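Local atomic coordinates of CCMAN5 (Cellulosimicrobium cellulans, PDB entry 2XSG), a protein that probably hydrolyses alpha-mannosidic bonds as a calcium-binding glycosidase of family GH92, an activity used for mannose-6-phosphate modification of yeast-made lysosomal enzymes. Residues A[8-13]-A[281-286]; A[312-317]-A[665-670]. All blocks are in the same frame, centred on the assembly; numbering follows the deposited sequence.

Overall arrangement
The two contacts follow one another along the chain, interaction 1 closing before interaction 2 opens, with centres about 15 Å apart. Interaction 1 sits on the partly buried periphery, about 20 Å from the centre of the chain, where the N-terminal segment meets helix 275-290; interaction 2 is buried, about 9 Å from that centre, where helix 306-318 crosses helix 665-675. They also touch each other. Tyr9 lies against Tyr312, Trp286 meets Tyr316, and Val13 packs on the same helix. Helix 306-318 thus has the start of the chain and helix 275-290 on one side, while His314 and Arg317 face a helix contributed almost 350 residues later, joining distant parts of the sequence.

Interaction 1 of 2, residues A[8-13]-A[281-286]; sequences DYASLV and RTRAEW
Arg283, reaching from helix 275-290 to Asp8 and Ala10, illustrates how one long side chain can combine apolar packing with a paired salt bridge. From CB the chain leaves with CG anti to the backbone N (chi1 -175°), which carries CG to 3.9 Å from Ala10 CB. CD then passes Asp8 OD1, and the chain runs extended as far as NE, where a last turn (chi4 86°) swings the guanidinium across the line of the methylenes. NE gives a bent hydrogen bond of 2.9 Å to Asp8 OD1, which lies somewhat out of the guanidinium plane. CZ comes beneath the methyl of Ala10, whose CB stands 3.9 Å above the guanidinium face, over the centre of the group. At the tip, NH2 donates an almost straight bond of 2.6 Å to the syn lone pair of Asp8 OD2. Carboxylate and guanidinium are only 22° from coplanar, and the two bonds together fix the rotation of both groups. Behind the carboxylate, Ser11 OG donates to Asp8 O at 2.6 Å, while Asn287 bonds both Asp8 OD1 and Ala10 N, so the same helix holds the segment at a second point. This is the side-on, two-nitrogen salt bridge, here fastening the N-terminal segment to helix 275-290, one of two helices between strands 248-255 and 293-296 of this GH92 enzyme.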
ATOM      1  N   ASP A   8      15.156  19.188  -4.847  1.00 17.88           N
ATOM      2  CA  ASP A   8      15.206  17.838  -5.439  1.00 16.72           C
ATOM      3  C   ASP A   8      14.991  16.742  -4.393  1.00 15.16           C
ATOM      4  O   ASP A   8      15.930  16.062  -3.966  1.00 14.91           O
ATOM      5  CB  ASP A   8      16.485  17.604  -6.249  1.00 16.70           C
ATOM      6  CG  ASP A   8      16.437  16.302  -7.065  1.00 17.66           C
ATOM      7  OD1 ASP A   8      15.524  16.107  -7.886  1.00 18.70           O
ATOM      8  OD2 ASP A   8      17.327  15.463  -6.895  1.00 19.66           O
ATOM      9  N   TYR A   9      13.733  16.583  -4.004  1.00 13.62           N
ATOM     10  CA  TYR A   9      13.322  15.581  -3.028  1.00 12.13           C
ATOM     11  C   TYR A   9      13.507  14.167  -3.562  1.00 10.97           C
ATOM     12  O   TYR A   9      13.814  13.247  -2.793  1.00 10.38           O
ATOM     13  CB  TYR A   9      11.873  15.804  -2.619  1.00 12.01           C
ATOM     14  CG  TYR A   9      11.628  17.123  -1.918  1.00 13.18           C
ATOM     15  CD1 TYR A   9      12.021  17.305  -0.595  1.00 13.23           C
ATOM     16  CD2 TYR A   9      11.013  18.193  -2.584  1.00 13.66           C
ATOM     17  CE1 TYR A   9      11.802  18.504   0.065  1.00 14.44           C
ATOM     18  CE2 TYR A   9      10.796  19.410  -1.929  1.00 15.46           C
ATOM     19  CZ  TYR A   9      11.198  19.545  -0.603  1.00 15.55           C
ATOM     20  OH  TYR A   9      11.002  20.719   0.073  1.00 18.14           O
ATOM     21  N   ALA A  10      13.359  14.006  -4.872  1.00  9.65           N
ATOM     22  CA  ALA A  10      13.559  12.703  -5.516  1.00  8.97           C
ATOM     23  C   ALA A  10      14.904  12.054  -5.151  1.00  8.69           C
ATOM     24  O   ALA A  10      14.975  10.842  -4.978  1.00  8.57           O
ATOM     25  CB  ALA A  10      13.390  12.810  -7.023  1.00  8.65           C
ATOM     26  N   SER A  11      15.949  12.860  -4.994  1.00  8.06           N
ATOM     27  CA  SER A  11      17.283  12.350  -4.629  1.00  8.34           C
ATOM     28  C   SER A  11      17.336  11.746  -3.223  1.00  7.53           C
ATOM     29  O   SER A  11      18.237  10.945  -2.916  1.00  7.54           O
ATOM     30  CB  SER A  11      18.334  13.464  -4.748  1.00  8.75           C
ATOM     31  OG  SER A  11      18.042  14.511  -3.827  1.00 10.17           O
ATOM     32  N   LEU A  12      16.370  12.106  -2.381  1.00  6.75           N
ATOM     33  CA  LEU A  12      16.309  11.574  -1.010  1.00  6.43           C
ATOM     34  C   LEU A  12      15.604  10.220  -0.875  1.00  6.49           C
ATOM     35  O   LEU A  12      15.830   9.491   0.100  1.00  6.05           O
ATOM     36  CB  LEU A  12      15.684  12.592  -0.053  1.00  5.66           C
ATOM     37  CG  LEU A  12      16.382  13.936   0.097  1.00  5.97           C
ATOM     38  CD1 LEU A  12      15.601  14.787   1.106  1.00  5.72           C
ATOM     39  CD2 LEU A  12      17.880  13.794   0.536  1.00  4.79           C
ATOM     40  N   VAL A  13      14.745   9.900  -1.843  1.00  6.50           N
ATOM     41  CA  VAL A  13      14.074   8.600  -1.931  1.00  5.75           C
ATOM     42  C   VAL A  13      15.081   7.466  -2.221  1.00  6.47           C
ATOM     43  O   VAL A  13      15.911   7.563  -3.140  1.00  6.44           O
ATOM     44  CB  VAL A  13      12.960   8.644  -3.021  1.00  5.92           C
ATOM     45  CG1 VAL A  13      12.301   7.294  -3.242  1.00  4.36           C
ATOM     46  CG2 VAL A  13      11.899   9.678  -2.657  1.00  5.67           C
ATOM     47  N   ARG A 281      10.842  14.374 -16.996  1.00  7.69           N
ATOM     48  CA  ARG A 281       9.498  14.866 -16.662  1.00  7.74           C
ATOM     49  C   ARG A 281       8.859  14.101 -15.502  1.00  7.31           C
ATOM     50  O   ARG A 281       8.158  14.683 -14.666  1.00  7.07           O
ATOM     51  CB  ARG A 281       8.591  14.859 -17.881  1.00  7.90           C
ATOM     52  CG  ARG A 281       7.193  15.371 -17.604  1.00  9.37           C
ATOM     53  CD  ARG A 281       6.285  15.160 -18.803  1.00 11.52           C
ATOM     54  NE  ARG A 281       6.108  13.739 -19.101  1.00  9.95           N
ATOM     55  CZ  ARG A 281       5.453  13.260 -20.158  1.00  9.96           C
ATOM     56  NH1 ARG A 281       4.906  14.085 -21.043  1.00  6.73           N
ATOM     57  NH2 ARG A 281       5.351  11.945 -20.332  1.00  8.76           N
ATOM     58  N   THR A 282       9.109  12.798 -15.434  1.00  6.77           N
ATOM     59  CA  THR A 282       8.571  12.028 -14.319  1.00  6.38           C
ATOM     60  C   THR A 282       9.300  12.380 -13.026  1.00  6.01           C
ATOM     61  O   THR A 282       8.673  12.416 -11.965  1.00  6.03           O
ATOM     62  CB  THR A 282       8.589  10.533 -14.585  1.00  6.08           C
ATOM     63  OG1 THR A 282       7.796  10.268 -15.749  1.00  6.13           O
ATOM     64  CG2 THR A 282       8.004   9.788 -13.409  1.00  6.09           C
ATOM     65  N   ARG A 283      10.606  12.658 -13.110  1.00  5.94           N
ATOM     66  CA  ARG A 283      11.354  13.101 -11.917  1.00  5.81           C
ATOM     67  C   ARG A 283      10.769  14.396 -11.363  1.00  6.15           C
ATOM     68  O   ARG A 283      10.602  14.519 -10.149  1.00  6.44           O
ATOM     69  CB  ARG A 283      12.866  13.243 -12.161  1.00  6.05           C
ATOM     70  CG  ARG A 283      13.656  13.594 -10.876  1.00  6.34           C
ATOM     71  CD  ARG A 283      15.103  14.036 -11.160  1.00  9.20           C
ATOM     72  NE  ARG A 283      15.900  14.098  -9.931  1.00 10.87           N
ATOM     73  CZ  ARG A 283      16.548  13.064  -9.385  1.00 11.47           C
ATOM     74  NH1 ARG A 283      16.510  11.862  -9.948  1.00 11.70           N
ATOM     75  NH2 ARG A 283      17.238  13.229  -8.264  1.00 11.08           N
ATOM     76  N   ALA A 284      10.437  15.340 -12.256  1.00  5.82           N
ATOM     77  CA  ALA A 284       9.829  16.611 -11.855  1.00  5.99           C
ATOM     78  C   ALA A 284       8.442  16.411 -11.263  1.00  5.44           C
ATOM     79  O   ALA A 284       8.094  17.026 -10.256  1.00  5.00           O
ATOM     80  CB  ALA A 284       9.774  17.606 -13.037  1.00  5.81           C
ATOM     81  N   GLU A 285       7.644  15.564 -11.893  1.00  5.57           N
ATOM     82  CA  GLU A 285       6.359  15.190 -11.316  1.00  6.57           C
ATOM     83  C   GLU A 285       6.527  14.628  -9.880  1.00  6.30           C
ATOM     84  O   GLU A 285       5.740  14.972  -8.982  1.00  6.47           O
ATOM     85  CB  GLU A 285       5.614  14.219 -12.247  1.00  7.09           C
ATOM     86  CG  GLU A 285       4.232  13.822 -11.755  1.00  9.96           C
ATOM     87  CD  GLU A 285       3.527  12.834 -12.684  1.00 14.74           C
ATOM     88  OE1 GLU A 285       4.046  12.584 -13.808  1.00 14.84           O
ATOM     89  OE2 GLU A 285       2.453  12.312 -12.274  1.00 13.97           O
ATOM     90  N   TRP A 286       7.557  13.805  -9.652  1.00  5.75           N
ATOM     91  CA  TRP A 286       7.796  13.280  -8.297  1.00  5.67           C
ATOM     92  C   TRP A 286       8.181  14.388  -7.332  1.00  6.24           C
ATOM     93  O   TRP A 286       7.718  14.413  -6.191  1.00  5.47           O
ATOM     94  CB  TRP A 286       8.844  12.165  -8.280  1.00  4.30           C
ATOM     95  CG  TRP A 286       8.230  10.804  -8.457  1.00  4.00           C
ATOM     96  CD1 TRP A 286       8.392   9.959  -9.521  1.00  2.00           C
ATOM     97  CD2 TRP A 286       7.341  10.134  -7.545  1.00  2.61           C
ATOM     98  NE1 TRP A 286       7.677   8.795  -9.322  1.00  3.49           N
ATOM     99  CE2 TRP A 286       7.011   8.883  -8.125  1.00  2.76           C
ATOM    100  CE3 TRP A 286       6.772  10.479  -6.308  1.00  3.58           C
ATOM    101  CZ2 TRP A 286       6.150   7.973  -7.504  1.00  2.00           C
ATOM    102  CZ3 TRP A 286       5.910   9.566  -5.682  1.00  2.00           C
ATOM    103  CH2 TRP A 286       5.612   8.330  -6.282  1.00  2.00           C
TER

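Interaction 2 of 2, residues A[312-317]-A[665-670]; sequences YTHLYR and TMSTMF
The imidazole of His314 stands between Ser667 and Phe670 and presents a different part of itself to each. To Ser667 it offers an edge: ND1 and OG are hydrogen-bonded at 2.9 Å, near the ring plane, with either able to be the donor. Over Phe670 it places CD2, which sits 3.7 Å above the phenyl plane, offset to the rim. The two rings are inclined by 45° with centroids 5.0 Å apart, an oblique meeting. His314 CG is anti to the carbonyl carbon (chi1 -66°), which sends the ring out beside Ser667, and the turn about CB-CG then puts ND1 at the hydroxyl and CD2 over Phe670. The supporting helices belong to the catalytic domain, whose family fold is an (alpha/alpha)6 barrel; their axes approach to 7.9 Å and cross at -130°, a close approach consistent with the small Ser667 facing the other helix. Replacing the imidazole by the methyl of an alanine would probably deprive Ser667 OG of a hydrogen-bond partner and open a gap over the face of Phe670. The same hydroxyl also bonds Asn661 ND2. Arg317 packs alongside it, its CB 3.1 Å from Ser667 OG, before its chain bends away and its guanidinium bonds Met27 O and Val17 O. Thr665, at the start of the other helix, bonds the backbone oxygen of the calcium ligand Asp662, and the Ser667 side chain is about 12 Å from the metal.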
ATOM      1  N   TYR A 312      11.141  10.660   3.129  1.00  4.62           N
ATOM      2  CA  TYR A 312      10.844  10.878   1.707  1.00  4.28           C
ATOM      3  C   TYR A 312      10.666   9.574   0.912  1.00  4.25           C
ATOM      4  O   TYR A 312       9.875   9.526  -0.037  1.00  4.02           O
ATOM      5  CB  TYR A 312      11.807  11.879   1.036  1.00  4.30           C
ATOM      6  CG  TYR A 312      11.466  13.308   1.444  1.00  4.79           C
ATOM      7  CD1 TYR A 312      10.302  13.943   0.957  1.00  4.94           C
ATOM      8  CD2 TYR A 312      12.263  14.005   2.336  1.00  3.40           C
ATOM      9  CE1 TYR A 312       9.970  15.229   1.354  1.00  2.64           C
ATOM     10  CE2 TYR A 312      11.945  15.293   2.741  1.00  3.53           C
ATOM     11  CZ  TYR A 312      10.781  15.894   2.255  1.00  3.02           C
ATOM     12  OH  TYR A 312      10.468  17.163   2.654  1.00  2.10           O
ATOM     13  N   THR A 313      11.392   8.538   1.316  1.00  3.99           N
ATOM     14  CA  THR A 313      11.243   7.210   0.745  1.00  3.87           C
ATOM     15  C   THR A 313       9.819   6.696   1.010  1.00  4.37           C
ATOM     16  O   THR A 313       9.162   6.164   0.108  1.00  3.58           O
ATOM     17  CB  THR A 313      12.293   6.228   1.318  1.00  4.61           C
ATOM     18  OG1 THR A 313      13.620   6.682   0.984  1.00  2.83           O
ATOM     19  CG2 THR A 313      12.066   4.804   0.779  1.00  3.47           C
ATOM     20  N   HIS A 314       9.341   6.866   2.240  1.00  3.68           N
ATOM     21  CA  HIS A 314       8.000   6.399   2.583  1.00  4.29           C
ATOM     22  C   HIS A 314       6.899   7.326   2.060  1.00  4.18           C
ATOM     23  O   HIS A 314       5.787   6.862   1.736  1.00  4.46           O
ATOM     24  CB  HIS A 314       7.859   6.105   4.082  1.00  3.78           C
ATOM     25  CG  HIS A 314       8.709   4.958   4.535  1.00  4.89           C
ATOM     26  ND1 HIS A 314       8.630   3.708   3.964  1.00  6.14           N
ATOM     27  CD2 HIS A 314       9.674   4.877   5.481  1.00  2.94           C
ATOM     28  CE1 HIS A 314       9.501   2.903   4.540  1.00  3.28           C
ATOM     29  NE2 HIS A 314      10.138   3.585   5.475  1.00  4.88           N
ATOM     30  N   LEU A 315       7.191   8.621   1.942  1.00  3.33           N
ATOM     31  CA  LEU A 315       6.255   9.492   1.234  1.00  3.00           C
ATOM     32  C   LEU A 315       6.105   9.008  -0.227  1.00  3.01           C
ATOM     33  O   LEU A 315       4.976   8.920  -0.765  1.00  2.44           O
ATOM     34  CB  LEU A 315       6.686  10.961   1.292  1.00  2.86           C
ATOM     35  CG  LEU A 315       5.692  12.044   0.857  1.00  2.78           C
ATOM     36  CD1 LEU A 315       4.435  12.081   1.751  1.00  4.34           C
ATOM     37  CD2 LEU A 315       6.344  13.424   0.815  1.00  3.53           C
ATOM     38  N   TYR A 316       7.232   8.674  -0.859  1.00  2.52           N
ATOM     39  CA  TYR A 316       7.210   8.106  -2.213  1.00  2.15           C
ATOM     40  C   TYR A 316       6.291   6.863  -2.274  1.00  2.52           C
ATOM     41  O   TYR A 316       5.453   6.751  -3.145  1.00  2.00           O
ATOM     42  CB  TYR A 316       8.640   7.813  -2.681  1.00  2.39           C
ATOM     43  CG  TYR A 316       8.775   6.886  -3.873  1.00  2.59           C
ATOM     44  CD1 TYR A 316       8.689   7.371  -5.184  1.00  3.52           C
ATOM     45  CD2 TYR A 316       9.011   5.528  -3.691  1.00  2.02           C
ATOM     46  CE1 TYR A 316       8.818   6.504  -6.289  1.00  4.17           C
ATOM     47  CE2 TYR A 316       9.137   4.665  -4.778  1.00  4.06           C
ATOM     48  CZ  TYR A 316       9.044   5.156  -6.072  1.00  3.51           C
ATOM     49  OH  TYR A 316       9.178   4.294  -7.147  1.00  2.98           O
ATOM     50  N   ARG A 317       6.444   5.965  -1.309  1.00  2.89           N
ATOM     51  CA  ARG A 317       5.655   4.734  -1.243  1.00  3.71           C
ATOM     52  C   ARG A 317       4.161   4.994  -0.995  1.00  4.08           C
ATOM     53  O   ARG A 317       3.317   4.191  -1.398  1.00  4.36           O
ATOM     54  CB  ARG A 317       6.193   3.827  -0.138  1.00  3.59           C
ATOM     55  CG  ARG A 317       7.611   3.303  -0.328  1.00  5.05           C
ATOM     56  CD  ARG A 317       7.709   2.444  -1.567  1.00  6.68           C
ATOM     57  NE  ARG A 317       8.978   1.734  -1.631  1.00  9.33           N
ATOM     58  CZ  ARG A 317       9.496   1.197  -2.735  1.00  9.44           C
ATOM     59  NH1 ARG A 317       8.860   1.286  -3.898  1.00  9.43           N
ATOM     60  NH2 ARG A 317      10.663   0.575  -2.671  1.00 11.03           N
ATOM     61  N   THR A 665       0.765   0.943   3.030  1.00  2.25           N
ATOM     62  CA  THR A 665       0.220   1.233   4.374  1.00  2.81           C
ATOM     63  C   THR A 665       1.308   1.498   5.421  1.00  2.30           C
ATOM     64  O   THR A 665       1.269   2.510   6.131  1.00  2.00           O
ATOM     65  CB  THR A 665      -0.706   0.123   4.897  1.00  3.07           C
ATOM     66  OG1 THR A 665      -1.731  -0.118   3.933  1.00  4.21           O
ATOM     67  CG2 THR A 665      -1.352   0.545   6.252  1.00  2.00           C
ATOM     68  N   MET A 666       2.261   0.580   5.543  1.00  2.65           N
ATOM     69  CA  MET A 666       3.317   0.761   6.538  1.00  2.55           C
ATOM     70  C   MET A 666       4.082   2.079   6.281  1.00  2.79           C
ATOM     71  O   MET A 666       4.336   2.838   7.227  1.00  2.93           O
ATOM     72  CB  MET A 666       4.224  -0.469   6.635  1.00  3.03           C
ATOM     73  CG  MET A 666       3.514  -1.723   7.195  1.00  4.09           C
ATOM     74  SD  MET A 666       2.521  -1.351   8.685  1.00  5.65           S
ATOM     75  CE  MET A 666       2.213  -3.014   9.297  1.00  4.71           C
ATOM     76  N   SER A 667       4.381   2.371   5.012  1.00  2.61           N
ATOM     77  CA  SER A 667       5.005   3.655   4.616  1.00  2.87           C
ATOM     78  C   SER A 667       4.170   4.872   5.013  1.00  3.32           C
ATOM     79  O   SER A 667       4.710   5.857   5.529  1.00  2.63           O
ATOM     80  CB  SER A 667       5.260   3.714   3.110  1.00  2.85           C
ATOM     81  OG  SER A 667       6.163   2.703   2.699  1.00  3.38           O
ATOM     82  N   THR A 668       2.859   4.795   4.746  1.00  3.43           N
ATOM     83  CA  THR A 668       1.918   5.861   5.077  1.00  3.50           C
ATOM     84  C   THR A 668       1.820   6.094   6.589  1.00  3.24           C
ATOM     85  O   THR A 668       1.782   7.229   7.035  1.00  2.91           O
ATOM     86  CB  THR A 668       0.528   5.574   4.493  1.00  4.03           C
ATOM     87  OG1 THR A 668       0.644   5.334   3.090  1.00  3.77           O
ATOM     88  CG2 THR A 668      -0.389   6.750   4.691  1.00  4.58           C
ATOM     89  N   MET A 669       1.806   5.021   7.379  1.00  3.01           N
ATOM     90  CA  MET A 669       1.884   5.180   8.837  1.00  2.90           C
ATOM     91  C   MET A 669       3.180   5.843   9.301  1.00  2.84           C
ATOM     92  O   MET A 669       3.182   6.608  10.269  1.00  2.92           O
ATOM     93  CB  MET A 669       1.652   3.850   9.553  1.00  3.18           C
ATOM     94  CG  MET A 669       0.335   3.180   9.198  1.00  2.97           C
ATOM     95  SD  MET A 669      -1.166   4.189   9.410  1.00  9.77           S
ATOM     96  CE  MET A 669      -1.561   4.702   7.744  1.00  6.25           C
ATOM     97  N   PHE A 670       4.285   5.562   8.621  1.00  2.43           N
ATOM     98  CA  PHE A 670       5.544   6.240   8.951  1.00  2.90           C
ATOM     99  C   PHE A 670       5.429   7.743   8.707  1.00  3.20           C
ATOM    100  O   PHE A 670       5.831   8.550   9.547  1.00  3.61           O
ATOM    101  CB  PHE A 670       6.719   5.676   8.151  1.00  2.55           C
ATOM    102  CG  PHE A 670       8.045   6.294   8.518  1.00  2.98           C
ATOM    103  CD1 PHE A 670       8.416   7.538   7.997  1.00  2.07           C
ATOM    104  CD2 PHE A 670       8.911   5.646   9.390  1.00  2.00           C
ATOM    105  CE1 PHE A 670       9.631   8.119   8.361  1.00  3.54           C
ATOM    106  CE2 PHE A 670      10.133   6.232   9.754  1.00  3.20           C
ATOM    107  CZ  PHE A 670      10.493   7.454   9.230  1.00  2.00           C
TER